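Local coordinates for magnetosome protein MamA (Magnetospirillum gryphiswaldense, PDB 3AS8), which probably serves as a tetratricopeptide-repeat scaffold whose recognition of its own copies promotes complex assembly on magnetosomes, at residues A[26-31]-A[50-55]; A[80-85]-A[96-101]; A[131-136]-A[148-153]. All coordinates share one frame; numbering follows the deposited sequence.

All three contacts join helices of one tetratricopeptide array, in series and each largely buried, but each holds its own pair: 24-31 with 42-54, 76-88 with 92-105, and 126-139 with 144-156. Contact 2 is central, its centre about 6 Å from that of the chain; contacts 1 and 3 fall on opposite sides. Contacts 1 and 2 touch through Ile50 and Val81; contact 3 touches neither, its nearest atoms about 7 Å from those of contact 2. The chemistry is apolar throughout but differently built: alanine and valine with a tyrosine in contact 1, leucines against a glycine in contact 2, phenylalanine over alanine in contact 3. Exposed Thr55 and Lys134 border the outer contacts.

Contact 1 of 3, residues A[26-31]-A[50-55]; sequences EAVVML and IAYVKT. With SO4 (sulfate ion), chain D.
In the tetratricopeptide array, Val28 of helix 24-31 packs against Ala51 and Tyr52 of helix 42-54, the two short segments running at 133° to each other with their axes 9.0 Å apart. Val28 does most of the work with its two methyls. CG2 rests on the methyl of Ala51, at 3.7 Å from its CB, while CG1, set anti to the backbone N (chi1 178°), approaches the Tyr52 ring obliquely and comes within 3.5 Å of Tyr52 CE1. Small residues suit the neighbouring spot, where Ala27 CB meets Ala51 CB at 3.9 Å and the helices can lie close. At the margin Val28 CG2 also skirts Thr55 OG1, a hydroxyl already engaged: it donates to Ala51 O at 2.8 Å. That oxygen accepts from Thr55 N as well, and the hydroxyl's bond fixes its rotation. Cutting Val28 back to an alanine removes both methyls, and is likely to open a gap beside the Tyr52 ring and leave the Ala51 methyl without its valine neighbour. Apart from the contact, Lys54 NZ makes a weak hydrogen bond to a sulfate ion, probably from the crystallisation liquor. Tyr52 carries its hydroxyl on to a hydrogen bond with Glu32. Around this pair, helix 5-20 lies against Ala27 through Ala19, and helix 58-71 reaches Tyr52 through Arg60 and Leu64.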
ATOM      1  N   GLU A  26     -18.078  -8.526  -9.696  1.00 17.53           N
ATOM      2  CA  GLU A  26     -18.235  -9.757 -10.484  1.00 17.29           C
ATOM      3  C   GLU A  26     -17.093 -10.681 -10.122  1.00 17.82           C
ATOM      4  O   GLU A  26     -17.283 -11.898 -10.104  1.00 19.38           O
ATOM      5  CB  GLU A  26     -18.299  -9.440 -11.982  1.00 17.73           C
ATOM      6  CG  GLU A  26     -19.649  -8.775 -12.416  1.00 19.95           C
ATOM      7  CD  GLU A  26     -19.626  -8.102 -13.752  1.00 21.50           C
ATOM      8  OE1 GLU A  26     -18.889  -7.085 -13.958  1.00 24.38           O
ATOM      9  OE2 GLU A  26     -20.371  -8.591 -14.606  1.00 30.46           O
ATOM     10  N   ALA A  27     -15.912 -10.134  -9.808  1.00 17.67           N
ATOM     11  CA  ALA A  27     -14.793 -10.969  -9.279  1.00 16.87           C
ATOM     12  C   ALA A  27     -15.125 -11.702  -7.962  1.00 16.50           C
ATOM     13  O   ALA A  27     -14.745 -12.862  -7.772  1.00 15.67           O
ATOM     14  CB  ALA A  27     -13.457 -10.143  -9.094  1.00 15.25           C
ATOM     15  N   VAL A  28     -15.810 -11.024  -7.043  1.00 16.45           N
ATOM     16  CA  VAL A  28     -16.285 -11.692  -5.802  1.00 16.38           C
ATOM     17  C   VAL A  28     -17.249 -12.808  -6.158  1.00 17.46           C
ATOM     18  O   VAL A  28     -17.077 -13.918  -5.675  1.00 17.91           O
ATOM     19  CB  VAL A  28     -16.978 -10.713  -4.812  1.00 16.42           C
ATOM     20  CG1 VAL A  28     -17.515 -11.462  -3.526  1.00 14.92           C
ATOM     21  CG2 VAL A  28     -16.030  -9.619  -4.453  1.00 18.43           C
ATOM     22  N   VAL A  29     -18.262 -12.494  -6.971  1.00 17.45           N
ATOM     23  CA  VAL A  29     -19.260 -13.498  -7.349  1.00 19.05           C
ATOM     24  C   VAL A  29     -18.618 -14.780  -7.934  1.00 19.42           C
ATOM     25  O   VAL A  29     -18.954 -15.885  -7.556  1.00 22.31           O
ATOM     26  CB  VAL A  29     -20.313 -12.947  -8.351  1.00 19.06           C
ATOM     27  CG1 VAL A  29     -21.126 -14.093  -8.911  1.00 21.15           C
ATOM     28  CG2 VAL A  29     -21.251 -11.834  -7.650  1.00 21.03           C
ATOM     29  N   MET A  30     -17.728 -14.629  -8.879  1.00 18.76           N
ATOM     30  CA  MET A  30     -17.057 -15.783  -9.497  1.00 20.00           C
ATOM     31  C   MET A  30     -16.050 -16.452  -8.584  1.00 18.44           C
ATOM     32  O   MET A  30     -16.014 -17.697  -8.484  1.00 19.82           O
ATOM     33  CB  MET A  30     -16.360 -15.382 -10.803  1.00 20.45           C
ATOM     34  CG  MET A  30     -17.258 -14.885 -11.984  1.00 27.98           C
ATOM     35  SD  MET A  30     -18.357 -16.164 -12.621  1.00 46.83           S
ATOM     36  CE  MET A  30     -19.917 -15.677 -11.943  1.00 41.17           C
ATOM     37  N   LEU A  31     -15.166 -15.688  -7.962  1.00 18.84           N
ATOM     38  CA  LEU A  31     -14.043 -16.333  -7.223  1.00 19.50           C
ATOM     39  C   LEU A  31     -14.488 -17.012  -5.943  1.00 21.18           C
ATOM     40  O   LEU A  31     -13.863 -17.981  -5.502  1.00 20.40           O
ATOM     41  CB  LEU A  31     -12.827 -15.416  -7.023  1.00 18.44           C
ATOM     42  CG  LEU A  31     -12.011 -14.959  -8.260  1.00 19.47           C
ATOM     43  CD1 LEU A  31     -10.986 -13.828  -7.934  1.00 19.53           C
ATOM     44  CD2 LEU A  31     -11.450 -16.083  -9.128  1.00 19.27           C
ATOM     45  N   ILE A  50      -8.277  -8.755  -2.927  1.00 18.08           N
ATOM     46  CA  ILE A  50      -8.372  -7.407  -3.567  1.00 18.72           C
ATOM     47  C   ILE A  50      -9.826  -7.027  -3.761  1.00 19.05           C
ATOM     48  O   ILE A  50     -10.274  -5.981  -3.325  1.00 21.06           O
ATOM     49  CB  ILE A  50      -7.582  -7.378  -4.890  1.00 20.04           C
ATOM     50  CG1 ILE A  50      -6.068  -7.335  -4.662  1.00 20.20           C
ATOM     51  CG2 ILE A  50      -7.911  -6.122  -5.849  1.00 18.56           C
ATOM     52  CD1 ILE A  50      -5.259  -7.290  -6.047  1.00 18.03           C
ATOM     53  N   ALA A  51     -10.587  -7.929  -4.348  1.00 18.00           N
ATOM     54  CA  ALA A  51     -12.021  -7.723  -4.613  1.00 16.45           C
ATOM     55  C   ALA A  51     -12.855  -7.519  -3.361  1.00 16.08           C
ATOM     56  O   ALA A  51     -13.748  -6.660  -3.364  1.00 14.59           O
ATOM     57  CB  ALA A  51     -12.594  -8.895  -5.476  1.00 15.23           C
ATOM     58  N   TYR A  52     -12.594  -8.299  -2.303  1.00 14.69           N
ATOM     59  CA  TYR A  52     -13.271  -8.103  -1.019  1.00 16.26           C
ATOM     60  C   TYR A  52     -12.939  -6.753  -0.368  1.00 17.19           C
ATOM     61  O   TYR A  52     -13.873  -6.079   0.091  1.00 16.37           O
ATOM     62  CB  TYR A  52     -12.948  -9.199   0.003  1.00 16.25           C
ATOM     63  CG  TYR A  52     -13.731 -10.482  -0.113  1.00 16.67           C
ATOM     64  CD1 TYR A  52     -15.060 -10.492  -0.434  1.00 18.92           C
ATOM     65  CD2 TYR A  52     -13.110 -11.710   0.180  1.00 20.10           C
ATOM     66  CE1 TYR A  52     -15.803 -11.681  -0.472  1.00 22.63           C
ATOM     67  CE2 TYR A  52     -13.821 -12.923   0.113  1.00 22.61           C
ATOM     68  CZ  TYR A  52     -15.172 -12.904  -0.219  1.00 23.87           C
ATOM     69  OH  TYR A  52     -15.873 -14.087  -0.285  1.00 20.55           O
ATOM     70  N   VAL A  53     -11.679  -6.312  -0.453  1.00 17.70           N
ATOM     71  CA  VAL A  53     -11.358  -4.989   0.087  1.00 19.73           C
ATOM     72  C   VAL A  53     -12.066  -3.855  -0.698  1.00 20.17           C
ATOM     73  O   VAL A  53     -12.527  -2.884  -0.103  1.00 20.76           O
ATOM     74  CB  VAL A  53      -9.842  -4.735   0.107  1.00 21.69           C
ATOM     75  CG1 VAL A  53      -9.504  -3.256   0.521  1.00 22.65           C
ATOM     76  CG2 VAL A  53      -9.181  -5.760   1.097  1.00 16.90           C
ATOM     77  N   LYS A  54     -12.114  -3.990  -2.002  1.00 17.93           N
ATOM     78  CA  LYS A  54     -12.693  -2.985  -2.891  1.00 18.28           C
ATOM     79  C   LYS A  54     -14.193  -2.889  -2.659  1.00 18.34           C
ATOM     80  O   LYS A  54     -14.766  -1.830  -2.780  1.00 18.67           O
ATOM     81  CB  LYS A  54     -12.386  -3.340  -4.391  1.00 17.40           C
ATOM     82  CG  LYS A  54     -10.941  -3.013  -4.886  1.00 19.41           C
ATOM     83  CD  LYS A  54     -10.622  -1.476  -4.911  1.00 23.37           C
ATOM     84  CE  LYS A  54      -9.181  -1.201  -5.375  1.00 28.44           C
ATOM     85  NZ  LYS A  54      -8.951   0.318  -5.555  1.00 30.57           N
ATOM     86  N   THR A  55     -14.834  -3.993  -2.316  1.00 18.10           N
ATOM     87  CA  THR A  55     -16.267  -4.034  -2.131  1.00 17.47           C
ATOM     88  C   THR A  55     -16.683  -3.930  -0.688  1.00 19.77           C
ATOM     89  O   THR A  55     -17.889  -4.025  -0.398  1.00 21.51           O
ATOM     90  CB  THR A  55     -16.930  -5.312  -2.751  1.00 17.68           C
ATOM     91  OG1 THR A  55     -16.260  -6.474  -2.236  1.00 17.74           O
ATOM     92  CG2 THR A  55     -16.828  -5.255  -4.351  1.00 15.07           C
TER
HETATM   93  S   SO4 D   3     -11.639   1.804  -8.197  1.00 88.68           S
HETATM   94  O1  SO4 D   3     -12.584   1.498  -9.274  1.00 88.81           O
HETATM   95  O2  SO4 D   3     -11.926   3.170  -7.744  1.00 90.41           O
HETATM   96  O3  SO4 D   3     -11.816   0.901  -7.059  1.00 89.41           O
HETATM   97  O4  SO4 D   3     -10.255   1.654  -8.673  1.00 88.60           O

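Contact 2 of 3, residues A[80-85]-A[96-101]; sequences TVLGLT and VPLLVK
Leu98 slants across Leu82, and Leu99 meets Leu84 nearly at a right angle, so the two leucines of segment 96-101 pack on the two flanks of Gly83. Leu98 CD1 lies 3.7 Å from Leu82 CG and also touches Leu82 CD2. Leu82 meets it there because its CG stands anti to its own backbone N (chi1 -179°). The same Leu98 CD1 comes within 3.8 Å of Gly83 N, so one methyl covers both a side chain and the helix backbone. Leu99, the next residue along, lies on the other flank of the glycine, its CD2 3.9 Å from Gly83 C and equally near Leu84 N. The CD2 methyls of Leu84 and Leu99 are 4.1 Å apart. Glycine suits position 83 because a beta carbon there would point at the other helix and clash with Leu99 CD2. Its absence lets the backbones close in, Gly83 CA standing 5.3 Å from Leu98 CA, and the segment axes pass at 8.4 Å. Branched leucines then fill the space on the glycine's flanks, and Leu82 also packs on Leu65 and Ile69 of helix 58-71. Leu82, Gly83 and Tyr86 match the Leu-Gly and Tyr positions of the tetratricopeptide signature, whose small residue lies where two packed helices approach closely.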
ATOM      1  N   THR A  80       2.429  -5.947  -1.350  1.00 18.03           N
ATOM      2  CA  THR A  80       2.091  -4.555  -1.688  1.00 17.98           C
ATOM      3  C   THR A  80       0.663  -4.248  -1.290  1.00 18.48           C
ATOM      4  O   THR A  80       0.400  -3.289  -0.505  1.00 16.22           O
ATOM      5  CB  THR A  80       2.325  -4.254  -3.176  1.00 18.77           C
ATOM      6  OG1 THR A  80       3.657  -4.609  -3.513  1.00 19.68           O
ATOM      7  CG2 THR A  80       2.110  -2.757  -3.518  1.00 20.73           C
ATOM      8  N   VAL A  81      -0.285  -5.086  -1.732  1.00 17.93           N
ATOM      9  CA  VAL A  81      -1.707  -4.897  -1.379  0.50 18.75           C
ATOM     10  C   VAL A  81      -1.897  -4.919   0.119  1.00 17.92           C
ATOM     11  O   VAL A  81      -2.501  -4.043   0.739  1.00 17.65           O
ATOM     12  CB  VAL A  81      -2.617  -6.055  -1.894  0.50 20.76           C
ATOM     13  CG1 VAL A  81      -4.101  -5.694  -1.582  0.50 20.69           C
ATOM     14  CG2 VAL A  81      -2.389  -6.314  -3.381  0.50 21.14           C
ATOM     15  N   LEU A  82      -1.386  -5.985   0.724  1.00 17.70           N
ATOM     16  CA  LEU A  82      -1.641  -6.178   2.109  1.00 17.20           C
ATOM     17  C   LEU A  82      -0.972  -5.071   2.943  1.00 17.52           C
ATOM     18  O   LEU A  82      -1.604  -4.509   3.816  1.00 17.93           O
ATOM     19  CB  LEU A  82      -1.175  -7.520   2.573  1.00 17.41           C
ATOM     20  CG  LEU A  82      -1.359  -7.946   4.009  1.00 15.28           C
ATOM     21  CD1 LEU A  82      -2.883  -7.764   4.417  1.00 17.90           C
ATOM     22  CD2 LEU A  82      -0.771  -9.448   4.233  1.00 16.49           C
ATOM     23  N   GLY A  83       0.286  -4.747   2.643  1.00 19.58           N
ATOM     24  CA  GLY A  83       1.001  -3.682   3.363  1.00 18.22           C
ATOM     25  C   GLY A  83       0.284  -2.370   3.211  1.00 19.48           C
ATOM     26  O   GLY A  83       0.066  -1.662   4.185  1.00 20.50           O
ATOM     27  N   LEU A  84      -0.091  -2.004   1.995  1.00 17.80           N
ATOM     28  CA  LEU A  84      -0.861  -0.772   1.826  1.00 18.49           C
ATOM     29  C   LEU A  84      -2.208  -0.757   2.553  1.00 18.59           C
ATOM     30  O   LEU A  84      -2.663   0.306   3.060  1.00 19.15           O
ATOM     31  CB  LEU A  84      -1.049  -0.423   0.306  1.00 17.20           C
ATOM     32  CG  LEU A  84       0.289  -0.083  -0.382  1.00 17.74           C
ATOM     33  CD1 LEU A  84       0.125   0.081  -1.927  1.00 18.67           C
ATOM     34  CD2 LEU A  84       0.918   1.192   0.326  1.00 18.88           C
ATOM     35  N   THR A  85      -2.876  -1.913   2.541  1.00 18.59           N
ATOM     36  CA  THR A  85      -4.165  -2.022   3.187  1.00 19.27           C
ATOM     37  C   THR A  85      -4.013  -1.849   4.696  1.00 17.92           C
ATOM     38  O   THR A  85      -4.802  -1.125   5.288  1.00 17.61           O
ATOM     39  CB  THR A  85      -4.944  -3.297   2.848  1.00 19.62           C
ATOM     40  OG1 THR A  85      -5.190  -3.326   1.437  1.00 22.26           O
ATOM     41  CG2 THR A  85      -6.316  -3.259   3.522  1.00 21.63           C
ATOM     42  N   VAL A  96       4.787  -2.492   8.373  1.00 21.22           N
ATOM     43  CA  VAL A  96       6.190  -2.142   8.204  1.00 21.07           C
ATOM     44  C   VAL A  96       7.037  -3.209   7.509  1.00 21.84           C
ATOM     45  O   VAL A  96       7.688  -2.915   6.490  1.00 19.83           O
ATOM     46  CB  VAL A  96       6.785  -1.651   9.589  1.00 22.52           C
ATOM     47  CG1 VAL A  96       8.249  -1.802   9.617  1.00 23.86           C
ATOM     48  CG2 VAL A  96       6.295  -0.222   9.826  1.00 22.75           C
ATOM     49  N   PRO A  97       7.036  -4.458   8.040  1.00 23.53           N
ATOM     50  CA  PRO A  97       7.849  -5.487   7.385  1.00 24.47           C
ATOM     51  C   PRO A  97       7.485  -5.752   5.919  1.00 23.18           C
ATOM     52  O   PRO A  97       8.378  -6.016   5.117  1.00 24.88           O
ATOM     53  CB  PRO A  97       7.613  -6.766   8.231  1.00 25.29           C
ATOM     54  CG  PRO A  97       6.877  -6.324   9.454  1.00 26.02           C
ATOM     55  CD  PRO A  97       6.356  -4.935   9.261  1.00 23.16           C
ATOM     56  N   LEU A  98       6.212  -5.660   5.573  1.00 21.37           N
ATOM     57  CA  LEU A  98       5.790  -5.909   4.215  1.00 21.46           C
ATOM     58  C   LEU A  98       6.296  -4.784   3.295  1.00 20.67           C
ATOM     59  O   LEU A  98       6.845  -5.040   2.225  1.00 21.18           O
ATOM     60  CB  LEU A  98       4.233  -6.020   4.143  1.00 20.64           C
ATOM     61  CG  LEU A  98       3.576  -7.247   4.875  1.00 20.41           C
ATOM     62  CD1 LEU A  98       2.039  -7.079   5.061  1.00 19.19           C
ATOM     63  CD2 LEU A  98       3.886  -8.550   4.192  1.00 19.36           C
ATOM     64  N   LEU A  99       6.077  -3.538   3.723  1.00 19.63           N
ATOM     65  CA  LEU A  99       6.542  -2.392   2.935  1.00 18.57           C
ATOM     66  C   LEU A  99       8.086  -2.296   2.832  1.00 18.80           C
ATOM     67  O   LEU A  99       8.562  -1.873   1.800  1.00 19.68           O
ATOM     68  CB  LEU A  99       5.927  -1.066   3.431  1.00 16.78           C
ATOM     69  CG  LEU A  99       4.423  -0.994   3.420  1.00 17.04           C
ATOM     70  CD1 LEU A  99       3.924   0.336   4.071  1.00 23.14           C
ATOM     71  CD2 LEU A  99       3.770  -1.198   2.039  1.00 18.27           C
ATOM     72  N   VAL A 100       8.851  -2.638   3.883  1.00 19.54           N
ATOM     73  CA  VAL A 100      10.289  -2.763   3.750  1.00 20.19           C
ATOM     74  C   VAL A 100      10.643  -3.716   2.635  1.00 21.70           C
ATOM     75  O   VAL A 100      11.528  -3.452   1.829  1.00 22.17           O
ATOM     76  CB  VAL A 100      10.958  -3.150   5.104  1.00 21.03           C
ATOM     77  CG1 VAL A 100      12.533  -3.524   4.996  1.00 22.84           C
ATOM     78  CG2 VAL A 100      10.709  -2.022   6.133  1.00 20.04           C
ATOM     79  N   LYS A 101       9.976  -4.872   2.584  1.00 21.47           N
ATOM     80  CA  LYS A 101      10.340  -5.883   1.618  1.00 22.06           C
ATOM     81  C   LYS A 101       9.938  -5.451   0.238  1.00 20.18           C
ATOM     82  O   LYS A 101      10.683  -5.621  -0.731  1.00 21.90           O
ATOM     83  CB  LYS A 101       9.654  -7.204   2.009  1.00 22.26           C
ATOM     84  CG  LYS A 101       9.869  -8.358   1.005  1.00 27.93           C
ATOM     85  CD  LYS A 101       8.933  -9.561   1.388  1.00 30.93           C
ATOM     86  CE  LYS A 101       9.394 -10.869   0.764  1.00 34.84           C
ATOM     87  NZ  LYS A 101      10.580 -11.436   1.392  1.00 39.72           N
TER

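Contact 3 of 3, residues A[131-136]-A[148-153]; sequences DSFKIA and RAIAYS
Phe133 and Ile150 have the nearest CA atoms of the two segments, 6.4 Å apart, in nearly antiparallel helices: 131-136 and 148-153 run at 162° to each other. Their axes come no nearer than 9.6 Å, which leaves room for an aromatic ring. That ring belongs to Phe133, whose CG lies anti to its carbonyl carbon, a torsion (chi1 -64°) that swings the ring over to Ala149. Ala149 sits beneath one face: its CB is 3.6 Å from the centroid of the Phe133 ring and only 15° off the ring normal, a CH-pi contact shifted toward the rim, where Phe133 CZ is nearest. Alanine suits the place because its single methyl can meet the ring face without pushing the helices apart. One turn further along, Ser153 OG lies in the ring plane at the edge, 3.6 Å from Phe133 CE2. Its hydroxyl is hydrogen-bonded to Asp121, which probably explains how a polar group can sit at this buried edge. Ile150 slides past Phe133 in the opposite direction, bringing Ile150 CG1 tightly against Phe133 CB at 3.3 Å. Further out, CD1 of Ile150 is 4.0 Å from CG of Lys134; a lysine suits this solvent-facing margin because its chain is apolar near the backbone while its charged end can reach water. Helix 110-122 packs on segment 131-136 through Leu116, Arg113 and Phe110, and also holds Ser153 through Asp121. On the partner helix, Ile150 and Ala151 meet His166 of helix 160-183, which continues the stacked layers of the array.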
ATOM      1  N   ASP A 131      14.221   9.001   7.271  1.00 16.29           N
ATOM      2  CA  ASP A 131      15.025   8.219   6.330  0.50 16.70           C
ATOM      3  C   ASP A 131      14.164   7.798   5.127  1.00 16.25           C
ATOM      4  O   ASP A 131      14.522   8.014   3.963  1.00 16.05           O
ATOM      5  CB  ASP A 131      15.596   6.968   7.033  0.50 18.21           C
ATOM      6  CG  ASP A 131      16.768   7.273   8.014  0.50 21.18           C
ATOM      7  OD1 ASP A 131      17.181   6.314   8.666  0.50 19.68           O
ATOM      8  OD2 ASP A 131      17.275   8.424   8.132  0.50 22.45           O
ATOM      9  N   SER A 132      13.000   7.221   5.394  1.00 14.55           N
ATOM     10  CA  SER A 132      12.116   6.757   4.314  1.00 13.89           C
ATOM     11  C   SER A 132      11.538   7.921   3.499  1.00 15.09           C
ATOM     12  O   SER A 132      11.571   7.894   2.254  1.00 16.03           O
ATOM     13  CB  SER A 132      10.996   5.836   4.901  1.00 14.77           C
ATOM     14  OG  SER A 132      11.497   4.506   4.948  1.00 18.19           O
ATOM     15  N   PHE A 133      11.075   8.973   4.167  1.00 14.73           N
ATOM     16  CA  PHE A 133      10.637  10.197   3.498  1.00 14.56           C
ATOM     17  C   PHE A 133      11.712  10.828   2.605  1.00 15.28           C
ATOM     18  O   PHE A 133      11.438  11.233   1.491  1.00 13.90           O
ATOM     19  CB  PHE A 133      10.088  11.269   4.463  1.00 13.35           C
ATOM     20  CG  PHE A 133       8.836  10.887   5.211  1.00 10.74           C
ATOM     21  CD1 PHE A 133       7.750  10.305   4.560  1.00 14.19           C
ATOM     22  CD2 PHE A 133       8.719  11.139   6.593  1.00 13.19           C
ATOM     23  CE1 PHE A 133       6.575   9.990   5.258  1.00 18.20           C
ATOM     24  CE2 PHE A 133       7.546  10.806   7.283  1.00 16.12           C
ATOM     25  CZ  PHE A 133       6.473  10.218   6.612  1.00 18.99           C
ATOM     26  N   LYS A 134      12.964  10.825   3.046  1.00 16.40           N
ATOM     27  CA  LYS A 134      14.019  11.272   2.181  1.00 17.16           C
ATOM     28  C   LYS A 134      14.322  10.439   0.922  1.00 17.24           C
ATOM     29  O   LYS A 134      14.641  11.002  -0.111  1.00 16.27           O
ATOM     30  CB  LYS A 134      15.255  11.505   2.992  1.00 19.24           C
ATOM     31  CG  LYS A 134      15.041  12.745   3.884  1.00 22.56           C
ATOM     32  CD  LYS A 134      16.338  13.166   4.608  1.00 28.95           C
ATOM     33  CE  LYS A 134      16.063  14.392   5.509  1.00 27.03           C
ATOM     34  NZ  LYS A 134      17.294  14.732   6.222  1.00 28.60           N
ATOM     35  N   ILE A 135      14.118   9.143   1.004  1.00 16.47           N
ATOM     36  CA  ILE A 135      14.192   8.269  -0.136  1.00 16.08           C
ATOM     37  C   ILE A 135      13.033   8.513  -1.076  1.00 15.65           C
ATOM     38  O   ILE A 135      13.214   8.569  -2.278  1.00 15.18           O
ATOM     39  CB  ILE A 135      14.275   6.799   0.319  1.00 16.28           C
ATOM     40  CG1 ILE A 135      15.555   6.577   1.133  1.00 17.38           C
ATOM     41  CG2 ILE A 135      14.281   5.854  -0.889  1.00 16.30           C
ATOM     42  CD1 ILE A 135      15.621   5.230   1.903  1.00 18.47           C
ATOM     43  N   ALA A 136      11.818   8.646  -0.553  1.00 14.32           N
ATOM     44  CA  ALA A 136      10.698   9.064  -1.364  1.00 14.84           C
ATOM     45  C   ALA A 136      10.887  10.400  -2.099  1.00 15.09           C
ATOM     46  O   ALA A 136      10.485  10.579  -3.272  1.00 14.88           O
ATOM     47  CB  ALA A 136       9.420   9.111  -0.493  1.00 12.49           C
ATOM     48  N   ARG A 148       6.493  18.102   4.053  1.00 17.51           N
ATOM     49  CA  ARG A 148       5.582  18.345   5.168  0.50 18.48           C
ATOM     50  C   ARG A 148       5.657  17.183   6.173  1.00 18.01           C
ATOM     51  O   ARG A 148       5.765  17.387   7.369  1.00 16.77           O
ATOM     52  CB  ARG A 148       4.173  18.586   4.646  0.50 19.11           C
ATOM     53  CG  ARG A 148       3.121  18.887   5.688  0.50 20.22           C
ATOM     54  CD  ARG A 148       1.979  19.804   5.140  0.50 23.39           C
ATOM     55  NE  ARG A 148       2.312  20.771   4.061  0.50 20.27           N
ATOM     56  CZ  ARG A 148       2.571  22.080   4.205  0.50 22.19           C
ATOM     57  NH1 ARG A 148       2.659  22.643   5.396  0.50 26.46           N
ATOM     58  NH2 ARG A 148       2.816  22.826   3.135  0.50 21.18           N
ATOM     59  N   ALA A 149       5.636  15.960   5.672  1.00 16.99           N
ATOM     60  CA  ALA A 149       5.720  14.781   6.521  1.00 17.48           C
ATOM     61  C   ALA A 149       7.081  14.814   7.267  1.00 16.25           C
ATOM     62  O   ALA A 149       7.158  14.516   8.457  1.00 14.15           O
ATOM     63  CB  ALA A 149       5.556  13.449   5.677  1.00 15.64           C
ATOM     64  N   ILE A 150       8.132  15.218   6.591  1.00 16.61           N
ATOM     65  CA  ILE A 150       9.464  15.230   7.221  1.00 17.13           C
ATOM     66  C   ILE A 150       9.504  16.325   8.301  1.00 17.87           C
ATOM     67  O   ILE A 150      10.022  16.108   9.400  1.00 16.34           O
ATOM     68  CB  ILE A 150      10.600  15.540   6.208  1.00 18.00           C
ATOM     69  CG1 ILE A 150      10.938  14.356   5.339  1.00 15.98           C
ATOM     70  CG2 ILE A 150      11.947  15.923   6.961  1.00 17.45           C
ATOM     71  CD1 ILE A 150      11.702  14.887   4.001  1.00 17.95           C
ATOM     72  N   ALA A 151       8.930  17.496   7.987  1.00 17.25           N
ATOM     73  CA  ALA A 151       8.809  18.614   8.977  1.00 17.60           C
ATOM     74  C   ALA A 151       8.119  18.173  10.238  1.00 19.07           C
ATOM     75  O   ALA A 151       8.567  18.423  11.355  1.00 18.80           O
ATOM     76  CB  ALA A 151       8.013  19.782   8.356  1.00 18.65           C
ATOM     77  N   TYR A 152       6.988  17.500  10.081  1.00 20.45           N
ATOM     78  CA  TYR A 152       6.217  17.020  11.234  1.00 19.99           C
ATOM     79  C   TYR A 152       6.995  15.982  12.064  1.00 18.81           C
ATOM     80  O   TYR A 152       6.922  15.994  13.260  1.00 19.91           O
ATOM     81  CB  TYR A 152       4.816  16.510  10.793  1.00 21.74           C
ATOM     82  CG  TYR A 152       3.861  16.272  11.964  1.00 30.65           C
ATOM     83  CD1 TYR A 152       3.818  17.176  13.038  1.00 36.42           C
ATOM     84  CD2 TYR A 152       2.990  15.138  12.012  1.00 38.69           C
ATOM     85  CE1 TYR A 152       2.987  16.988  14.112  1.00 40.73           C
ATOM     86  CE2 TYR A 152       2.117  14.947  13.111  1.00 41.43           C
ATOM     87  CZ  TYR A 152       2.136  15.886  14.147  1.00 42.86           C
ATOM     88  OH  TYR A 152       1.350  15.765  15.256  1.00 49.06           O
ATOM     89  N   SER A 153       7.759  15.102  11.434  1.00 18.03           N
ATOM     90  CA  SER A 153       8.478  14.092  12.184  1.00 18.29           C
ATOM     91  C   SER A 153       9.570  14.820  13.029  1.00 17.50           C
ATOM     92  O   SER A 153       9.777  14.529  14.188  1.00 17.23           O
ATOM     93  CB  SER A 153       9.091  13.096  11.231  1.00 18.75           C
ATOM     94  OG  SER A 153       8.176  12.252  10.517  1.00 19.16           O
TER